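Side-chain contacts in tRNA (adenine(58)-N(1))-methyltransferase catalytic subunit TRM61 C-terminal domain-containing protein (Thermoplasma acidophilum, PDB 1YB2), which probably acts as an S-adenosyl-L-methionine-dependent methyltransferase, possibly N1-methylating adenine 58 of tRNA: residues A172-D177 with A198-P203; N192-I197 with A207-P212. All coordinates share one frame; numbering follows the deposited sequence.

Interaction 1 (A172-D177 with A198-P203)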
ATOM      1  N   ALA A 172     -17.919  11.625  17.074  1.00 37.51           N
ATOM      2  CA  ALA A 172     -19.276  12.185  17.211  1.00 38.55           C
ATOM      3  C   ALA A 172     -19.254  13.691  17.495  1.00 39.03           C
ATOM      4  O   ALA A 172     -20.058  14.453  16.942  1.00 39.56           O
ATOM      5  CB  ALA A 172     -20.048  11.453  18.309  1.00 38.60           C
ATOM      6  N   ASP A 173     -18.318  14.104  18.347  1.00 39.28           N
ATOM      7  CA  ASP A 173     -18.185  15.497  18.771  1.00 39.53           C
ATOM      8  C   ASP A 173     -17.301  16.315  17.840  1.00 39.41           C
ATOM      9  O   ASP A 173     -17.307  17.541  17.907  1.00 39.32           O
ATOM     10  CB  ASP A 173     -17.632  15.559  20.192  1.00 39.69           C
ATOM     11  CG  ASP A 173     -18.447  14.730  21.161  1.00 40.68           C
ATOM     12  OD1 ASP A 173     -19.698  14.813  21.106  1.00 42.12           O
ATOM     13  OD2 ASP A 173     -17.838  13.999  21.972  1.00 41.78           O
ATOM     14  N   PHE A 174     -16.551  15.635  16.974  1.00 38.72           N
ATOM     15  CA  PHE A 174     -15.582  16.303  16.122  1.00 38.62           C
ATOM     16  C   PHE A 174     -16.266  17.224  15.133  1.00 38.76           C
ATOM     17  O   PHE A 174     -17.185  16.827  14.439  1.00 39.04           O
ATOM     18  CB  PHE A 174     -14.698  15.278  15.378  1.00 37.66           C
ATOM     19  CG  PHE A 174     -13.730  15.899  14.410  1.00 36.50           C
ATOM     20  CD1 PHE A 174     -12.728  16.760  14.860  1.00 35.02           C
ATOM     21  CD2 PHE A 174     -13.820  15.623  13.047  1.00 34.27           C
ATOM     22  CE1 PHE A 174     -11.837  17.338  13.962  1.00 34.49           C
ATOM     23  CE2 PHE A 174     -12.933  16.190  12.145  1.00 33.15           C
ATOM     24  CZ  PHE A 174     -11.937  17.046  12.600  1.00 34.45           C
ATOM     25  N   ILE A 175     -15.803  18.458  15.070  1.00 39.43           N
ATOM     26  CA  ILE A 175     -16.374  19.430  14.154  1.00 40.54           C
ATOM     27  C   ILE A 175     -15.304  19.871  13.174  1.00 40.98           C
ATOM     28  O   ILE A 175     -14.230  20.328  13.566  1.00 40.90           O
ATOM     29  CB  ILE A 175     -16.949  20.689  14.898  1.00 40.51           C
ATOM     30  CG1 ILE A 175     -17.950  20.292  15.995  1.00 41.21           C
ATOM     31  CG2 ILE A 175     -17.570  21.682  13.902  1.00 40.83           C
ATOM     32  CD1 ILE A 175     -19.095  19.368  15.539  1.00 42.34           C
ATOM     33  N   SER A 176     -15.600  19.733  11.894  1.00 41.70           N
ATOM     34  CA  SER A 176     -14.682  20.199  10.887  1.00 42.74           C
ATOM     35  C   SER A 176     -15.440  20.961   9.834  1.00 43.32           C
ATOM     36  O   SER A 176     -16.541  20.563   9.434  1.00 44.03           O
ATOM     37  CB  SER A 176     -13.946  19.028  10.240  1.00 42.47           C
ATOM     38  OG  SER A 176     -13.056  19.509   9.253  1.00 43.36           O
ATOM     39  N   ASP A 177     -14.832  22.045   9.372  1.00 43.92           N
ATOM     40  CA  ASP A 177     -15.390  22.819   8.267  1.00 44.71           C
ATOM     41  C   ASP A 177     -14.921  22.225   6.929  1.00 44.25           C
ATOM     42  O   ASP A 177     -15.535  22.465   5.883  1.00 44.72           O
ATOM     43  CB  ASP A 177     -14.971  24.290   8.378  1.00 44.94           C
ATOM     44  CG  ASP A 177     -14.455  24.654   9.772  1.00 47.21           C
ATOM     45  OD1 ASP A 177     -15.139  25.429  10.480  1.00 49.11           O
ATOM     46  OD2 ASP A 177     -13.363  24.157  10.162  1.00 49.75           O
ATOM     47  N   ALA A 198     -19.613  10.548   6.638  1.00 26.29           N
ATOM     48  CA  ALA A 198     -20.080  10.896   5.291  1.00 26.64           C
ATOM     49  C   ALA A 198     -20.157  12.399   5.070  1.00 27.47           C
ATOM     50  O   ALA A 198     -19.758  12.879   4.018  1.00 27.83           O
ATOM     51  CB  ALA A 198     -21.434  10.250   4.995  1.00 26.21           C
ATOM     52  N   SER A 199     -20.672  13.141   6.056  1.00 28.56           N
ATOM     53  CA  SER A 199     -20.833  14.594   5.933  1.00 29.63           C
ATOM     54  C   SER A 199     -19.518  15.354   5.718  1.00 30.97           C
ATOM     55  O   SER A 199     -19.525  16.514   5.277  1.00 29.80           O
ATOM     56  CB  SER A 199     -21.572  15.155   7.158  1.00 29.89           C
ATOM     57  OG  SER A 199     -20.708  15.223   8.280  1.00 29.53           O
HETATM   58  N   MSE A 200     -18.385  14.731   6.022  1.00 31.62           N
HETATM   59  CA  MSE A 200     -17.135  15.430   5.755  1.00 35.85           C
HETATM   60  C   MSE A 200     -16.270  14.845   4.634  1.00 33.00           C
HETATM   61  O   MSE A 200     -15.093  15.164   4.520  1.00 32.49           O
HETATM   62  CB  MSE A 200     -16.339  15.708   7.033  1.00 35.78           C
HETATM   63  CG  MSE A 200     -16.206  14.573   7.999  1.00 38.42           C
HETATM   64 SE   MSE A 200     -15.848  15.300   9.822  1.00 49.33          SE
HETATM   65  CE  MSE A 200     -15.833  13.588  10.664  1.00 39.91           C
HETATM   66  N   MSE A 201     -16.881  14.008   3.801  1.00 30.83           N
HETATM   67  CA  MSE A 201     -16.218  13.426   2.643  1.00 30.92           C
HETATM   68  C   MSE A 201     -16.585  14.178   1.373  1.00 28.50           C
HETATM   69  O   MSE A 201     -17.765  14.439   1.131  1.00 27.27           O
HETATM   70  CB  MSE A 201     -16.663  11.971   2.496  1.00 29.98           C
HETATM   71  CG  MSE A 201     -16.186  11.077   3.614  1.00 30.66           C
HETATM   72 SE   MSE A 201     -16.859   9.271   3.422  1.00 38.70          SE
HETATM   73  CE  MSE A 201     -15.850   8.665   1.812  1.00 30.91           C
ATOM     74  N   LYS A 202     -15.594  14.509   0.551  1.00 27.27           N
ATOM     75  CA  LYS A 202     -15.886  15.000  -0.806  1.00 26.81           C
ATOM     76  C   LYS A 202     -16.659  13.931  -1.588  1.00 26.55           C
ATOM     77  O   LYS A 202     -16.359  12.742  -1.465  1.00 25.92           O
ATOM     78  CB  LYS A 202     -14.599  15.306  -1.547  1.00 26.57           C
ATOM     79  CG  LYS A 202     -13.886  16.512  -1.005  1.00 29.02           C
ATOM     80  CD  LYS A 202     -12.581  16.706  -1.715  1.00 31.30           C
ATOM     81  CE  LYS A 202     -11.910  17.970  -1.221  1.00 33.08           C
ATOM     82  NZ  LYS A 202     -10.516  18.019  -1.732  1.00 35.09           N
ATOM     83  N   PRO A 203     -17.647  14.346  -2.407  1.00 26.46           N
ATOM     84  CA  PRO A 203     -18.347  13.342  -3.229  1.00 25.64           C
ATOM     85  C   PRO A 203     -17.353  12.559  -4.101  1.00 24.89           C
ATOM     86  O   PRO A 203     -16.450  13.161  -4.688  1.00 23.81           O
ATOM     87  CB  PRO A 203     -19.244  14.188  -4.138  1.00 25.36           C
ATOM     88  CG  PRO A 203     -19.415  15.498  -3.405  1.00 27.82           C
ATOM     89  CD  PRO A 203     -18.147  15.721  -2.630  1.00 26.06           C
TER
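Phe-174 and Ser-176, on the loop before strand 180-185, both receive the side chain of Met-200, a selenomethionine that follows helix 194-199. Ala-198 and Ser-199 lie near the C-terminal end of that helix, where Ser-199 OG binds Lys-196 O, a backbone acceptor three residues back.

At Met-200 the side chain becomes the bridge. CG is wedged between the backbone N and the carbonyl carbon (chi1 46°), and beyond it the chain runs extended, carrying the selenium and its methyl to the aromatic ring. This is a Met-aromatic contact at the ring edge: SE lies 4.9 Å from the centroid of the Phe-174 ring, 74° off its normal. It sits beside the CD2-CE2 bond, with Met-200 SE 3.8 Å from both Phe-174 CD2 and Phe-174 CE2. The methyl goes on to the same border, Met-200 CE approaching Phe-174 CD2 at 3.7 Å near the ring plane. Methionine's long, unbranched thioether chain, here with selenium standing in for sulfur, suits this place because it can span the gap and lie along the ring edge. Phe-174 meets it with CG anti to its backbone N, bringing the ring edge nearer than its CB. Ser-176, pointing toward the other segment, sets CB 4.2 Å from Met-200 SE; its OG turns to polar partners instead, Tyr-180 OH and Gln-178 N.

Next, Met-201 N donates to Ala-198 O (3.1 Å), and Lys-202 NZ forms a salt bridge with Asp-181.

Met-200 and Lys-202 both share backbone hydrogen bonding with Tyr-180 at the start of strand 180-185. Phe-174 and Met-200 also touch Leu-115, so the loop and the segment after the helix pack together against strands 113-117 and 180-185, neighbours in the methyltransferase sheet.

Interaction 2 (N192-I197 with A207-P212)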
ATOM      1  N   ASN A 192     -22.040   3.683  14.079  1.00 30.09           N
ATOM      2  CA  ASN A 192     -22.689   4.766  14.820  1.00 30.12           C
ATOM      3  C   ASN A 192     -22.259   6.144  14.353  1.00 30.42           C
ATOM      4  O   ASN A 192     -22.778   7.157  14.847  1.00 30.40           O
ATOM      5  CB  ASN A 192     -22.423   4.628  16.323  1.00 30.36           C
ATOM      6  CG  ASN A 192     -23.233   3.515  16.960  1.00 30.79           C
ATOM      7  OD1 ASN A 192     -24.394   3.289  16.612  1.00 32.37           O
ATOM      8  ND2 ASN A 192     -22.619   2.807  17.892  1.00 30.70           N
ATOM      9  N   HIS A 193     -21.317   6.185  13.403  1.00 30.27           N
ATOM     10  CA  HIS A 193     -20.716   7.451  12.958  1.00 30.60           C
ATOM     11  C   HIS A 193     -20.638   7.624  11.447  1.00 30.73           C
ATOM     12  O   HIS A 193     -19.977   8.534  10.956  1.00 30.61           O
ATOM     13  CB  HIS A 193     -19.328   7.604  13.590  1.00 30.40           C
ATOM     14  CG  HIS A 193     -19.339   7.388  15.071  1.00 31.89           C
ATOM     15  ND1 HIS A 193     -19.988   8.242  15.939  1.00 31.62           N
ATOM     16  CD2 HIS A 193     -18.816   6.401  15.834  1.00 30.38           C
ATOM     17  CE1 HIS A 193     -19.854   7.795  17.174  1.00 30.88           C
ATOM     18  NE2 HIS A 193     -19.147   6.681  17.137  1.00 30.34           N
ATOM     19  N   VAL A 194     -21.342   6.766  10.712  1.00 30.82           N
ATOM     20  CA  VAL A 194     -21.302   6.826   9.264  1.00 31.19           C
ATOM     21  C   VAL A 194     -21.899   8.119   8.700  1.00 31.22           C
ATOM     22  O   VAL A 194     -21.323   8.690   7.794  1.00 31.58           O
ATOM     23  CB  VAL A 194     -21.848   5.532   8.577  1.00 31.50           C
ATOM     24  CG1 VAL A 194     -20.788   4.446   8.623  1.00 31.22           C
ATOM     25  CG2 VAL A 194     -23.143   5.043   9.236  1.00 30.55           C
ATOM     26  N   GLN A 195     -23.002   8.614   9.260  1.00 31.30           N
ATOM     27  CA  GLN A 195     -23.579   9.851   8.734  1.00 31.41           C
ATOM     28  C   GLN A 195     -22.657  11.053   8.989  1.00 30.29           C
ATOM     29  O   GLN A 195     -22.423  11.862   8.090  1.00 29.02           O
ATOM     30  CB  GLN A 195     -24.991  10.087   9.265  1.00 33.12           C
ATOM     31  CG  GLN A 195     -25.889  10.708   8.205  1.00 37.72           C
ATOM     32  CD  GLN A 195     -27.239  10.021   8.066  1.00 44.23           C
ATOM     33  OE1 GLN A 195     -28.284  10.686   8.046  1.00 47.50           O
ATOM     34  NE2 GLN A 195     -27.230   8.689   7.970  1.00 45.33           N
ATOM     35  N   LYS A 196     -22.121  11.132  10.207  1.00 28.74           N
ATOM     36  CA  LYS A 196     -21.085  12.098  10.543  1.00 28.67           C
ATOM     37  C   LYS A 196     -19.865  12.058   9.600  1.00 27.47           C
ATOM     38  O   LYS A 196     -19.460  13.094   9.051  1.00 26.85           O
ATOM     39  CB  LYS A 196     -20.635  11.904  11.991  1.00 28.86           C
ATOM     40  CG  LYS A 196     -19.488  12.826  12.423  1.00 29.88           C
ATOM     41  CD  LYS A 196     -19.900  14.279  12.307  1.00 35.38           C
ATOM     42  CE  LYS A 196     -19.176  15.125  13.333  1.00 38.11           C
ATOM     43  NZ  LYS A 196     -19.324  16.581  13.037  1.00 41.05           N
ATOM     44  N   ILE A 197     -19.276  10.876   9.446  1.00 27.15           N
ATOM     45  CA  ILE A 197     -18.115  10.664   8.560  1.00 26.74           C
ATOM     46  C   ILE A 197     -18.466  11.043   7.122  1.00 26.57           C
ATOM     47  O   ILE A 197     -17.719  11.790   6.460  1.00 24.91           O
ATOM     48  CB  ILE A 197     -17.564   9.192   8.655  1.00 27.37           C
ATOM     49  CG1 ILE A 197     -16.912   8.937  10.034  1.00 26.73           C
ATOM     50  CG2 ILE A 197     -16.501   8.911   7.552  1.00 28.30           C
ATOM     51  CD1 ILE A 197     -16.614   7.440  10.311  1.00 27.30           C
ATOM     52  N   ALA A 207     -13.847   5.917   1.736  1.00 24.68           N
ATOM     53  CA  ALA A 207     -13.599   5.681   3.151  1.00 25.30           C
ATOM     54  C   ALA A 207     -13.187   4.238   3.324  1.00 25.68           C
ATOM     55  O   ALA A 207     -13.771   3.327   2.704  1.00 25.74           O
ATOM     56  CB  ALA A 207     -14.855   5.970   3.987  1.00 25.38           C
ATOM     57  N   THR A 208     -12.181   4.028   4.157  1.00 25.78           N
ATOM     58  CA  THR A 208     -11.684   2.682   4.444  1.00 26.67           C
ATOM     59  C   THR A 208     -11.927   2.416   5.920  1.00 26.08           C
ATOM     60  O   THR A 208     -11.493   3.217   6.759  1.00 25.69           O
ATOM     61  CB  THR A 208     -10.165   2.559   4.134  1.00 26.49           C
ATOM     62  OG1 THR A 208      -9.943   2.820   2.741  1.00 29.90           O
ATOM     63  CG2 THR A 208      -9.668   1.169   4.437  1.00 28.11           C
ATOM     64  N   PHE A 209     -12.608   1.309   6.233  1.00 25.23           N
ATOM     65  CA  PHE A 209     -12.931   0.958   7.615  1.00 25.44           C
ATOM     66  C   PHE A 209     -12.218  -0.329   7.985  1.00 26.10           C
ATOM     67  O   PHE A 209     -12.354  -1.308   7.260  1.00 26.06           O
ATOM     68  CB  PHE A 209     -14.440   0.710   7.791  1.00 25.41           C
ATOM     69  CG  PHE A 209     -15.298   1.903   7.508  1.00 24.26           C
ATOM     70  CD1 PHE A 209     -15.760   2.156   6.217  1.00 26.13           C
ATOM     71  CD2 PHE A 209     -15.657   2.764   8.538  1.00 25.37           C
ATOM     72  CE1 PHE A 209     -16.569   3.269   5.951  1.00 27.87           C
ATOM     73  CE2 PHE A 209     -16.463   3.881   8.284  1.00 29.52           C
ATOM     74  CZ  PHE A 209     -16.902   4.136   6.978  1.00 27.28           C
ATOM     75  N   TYR A 210     -11.490  -0.328   9.104  1.00 26.60           N
ATOM     76  CA  TYR A 210     -10.794  -1.525   9.603  1.00 28.01           C
ATOM     77  C   TYR A 210     -11.566  -2.062  10.793  1.00 27.13           C
ATOM     78  O   TYR A 210     -11.827  -1.307  11.728  1.00 25.43           O
ATOM     79  CB  TYR A 210      -9.363  -1.187  10.049  1.00 30.03           C
ATOM     80  CG  TYR A 210      -8.403  -1.031   8.915  1.00 34.82           C
ATOM     81  CD1 TYR A 210      -8.286   0.189   8.231  1.00 37.32           C
ATOM     82  CD2 TYR A 210      -7.593  -2.100   8.506  1.00 37.58           C
ATOM     83  CE1 TYR A 210      -7.381   0.348   7.161  1.00 38.67           C
ATOM     84  CE2 TYR A 210      -6.678  -1.944   7.423  1.00 38.64           C
ATOM     85  CZ  TYR A 210      -6.591  -0.720   6.768  1.00 37.48           C
ATOM     86  OH  TYR A 210      -5.719  -0.557   5.711  1.00 39.18           O
ATOM     87  N   LEU A 211     -11.975  -3.338  10.728  1.00 26.65           N
ATOM     88  CA  LEU A 211     -12.710  -4.008  11.801  1.00 26.52           C
ATOM     89  C   LEU A 211     -11.987  -5.317  12.175  1.00 27.25           C
ATOM     90  O   LEU A 211     -11.323  -5.917  11.329  1.00 27.25           O
ATOM     91  CB  LEU A 211     -14.166  -4.302  11.394  1.00 26.35           C
ATOM     92  CG  LEU A 211     -15.240  -3.200  11.401  1.00 25.98           C
ATOM     93  CD1 LEU A 211     -15.324  -2.514  12.758  1.00 24.91           C
ATOM     94  CD2 LEU A 211     -15.037  -2.172  10.264  1.00 24.31           C
ATOM     95  N   PRO A 212     -12.066  -5.734  13.451  1.00 27.98           N
ATOM     96  CA  PRO A 212     -11.298  -6.914  13.837  1.00 28.77           C
ATOM     97  C   PRO A 212     -12.011  -8.246  13.575  1.00 28.74           C
ATOM     98  O   PRO A 212     -11.368  -9.285  13.599  1.00 28.85           O
ATOM     99  CB  PRO A 212     -11.098  -6.714  15.344  1.00 28.70           C
ATOM    100  CG  PRO A 212     -12.347  -6.053  15.783  1.00 29.18           C
ATOM    101  CD  PRO A 212     -12.775  -5.152  14.604  1.00 28.34           C
TER
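Val-194 and Ile-197 press one side of helix 194-199 against Phe-209 of strand 205-211, inside a beta-alpha-beta unit of the Rossmann-like methyltransferase fold. Strands 180-185 and 205-211 lie parallel and adjacent, and the helix joins them.

The contact itself is purely apolar. Val-194 and Ile-197 stand three residues apart, about one helical turn, and both meet the ring obliquely. Val-194 uses a branch methyl, CG1, 4.2 Å from Phe-209 CZ; Ile-197 uses the end of its longer arm, CD1, 4.1 Å from Phe-209 CE2, so the far end of the ring is shared between them. Ile-197 and Phe-209 run past each other in opposite directions, each reaching out from its own backbone. Phe-209 has CG anti to its carbonyl carbon (chi1 -62°), which extends the ring from the strand toward the helix. A large flat residue is apt here, since it spans much of the distance between sheet and helix; Met-229 also touches Phe-209 and Val-194.

Backbone hydrogen bonds hold each side in place: the strand within the sheet, the helix within itself. Phe-209 pairs with Thr-263 of strand 258-267, while Thr-208 pairs with Val-183 and Ala-185 on the parallel strand. On the helix side His-193 occupies the N-cap position, and its O accepts from Ile-197 N at 2.9 Å.

Both contacts are buried and apolar, and both draw on helix 194-199, but they use different parts of it. Interaction 2 sets the helix body against an interior strand of the sheet with aliphatic methyls and a phenyl ring, and is typical interior packing between helix and sheet. Interaction 1 lies where the helix ends, meeting a loop without regular structure; there a long, extended selenomethionine reaches a ring edge, and Ser-176 is partly exposed. Lys-196 ties the two together, its NZ hydrogen-bonding to Phe-174 O. Phe-174 and Ile-197 stand about 7 and 9 Å, side chain to side chain, from Asp-170, a predicted S-adenosyl-L-methionine ligand.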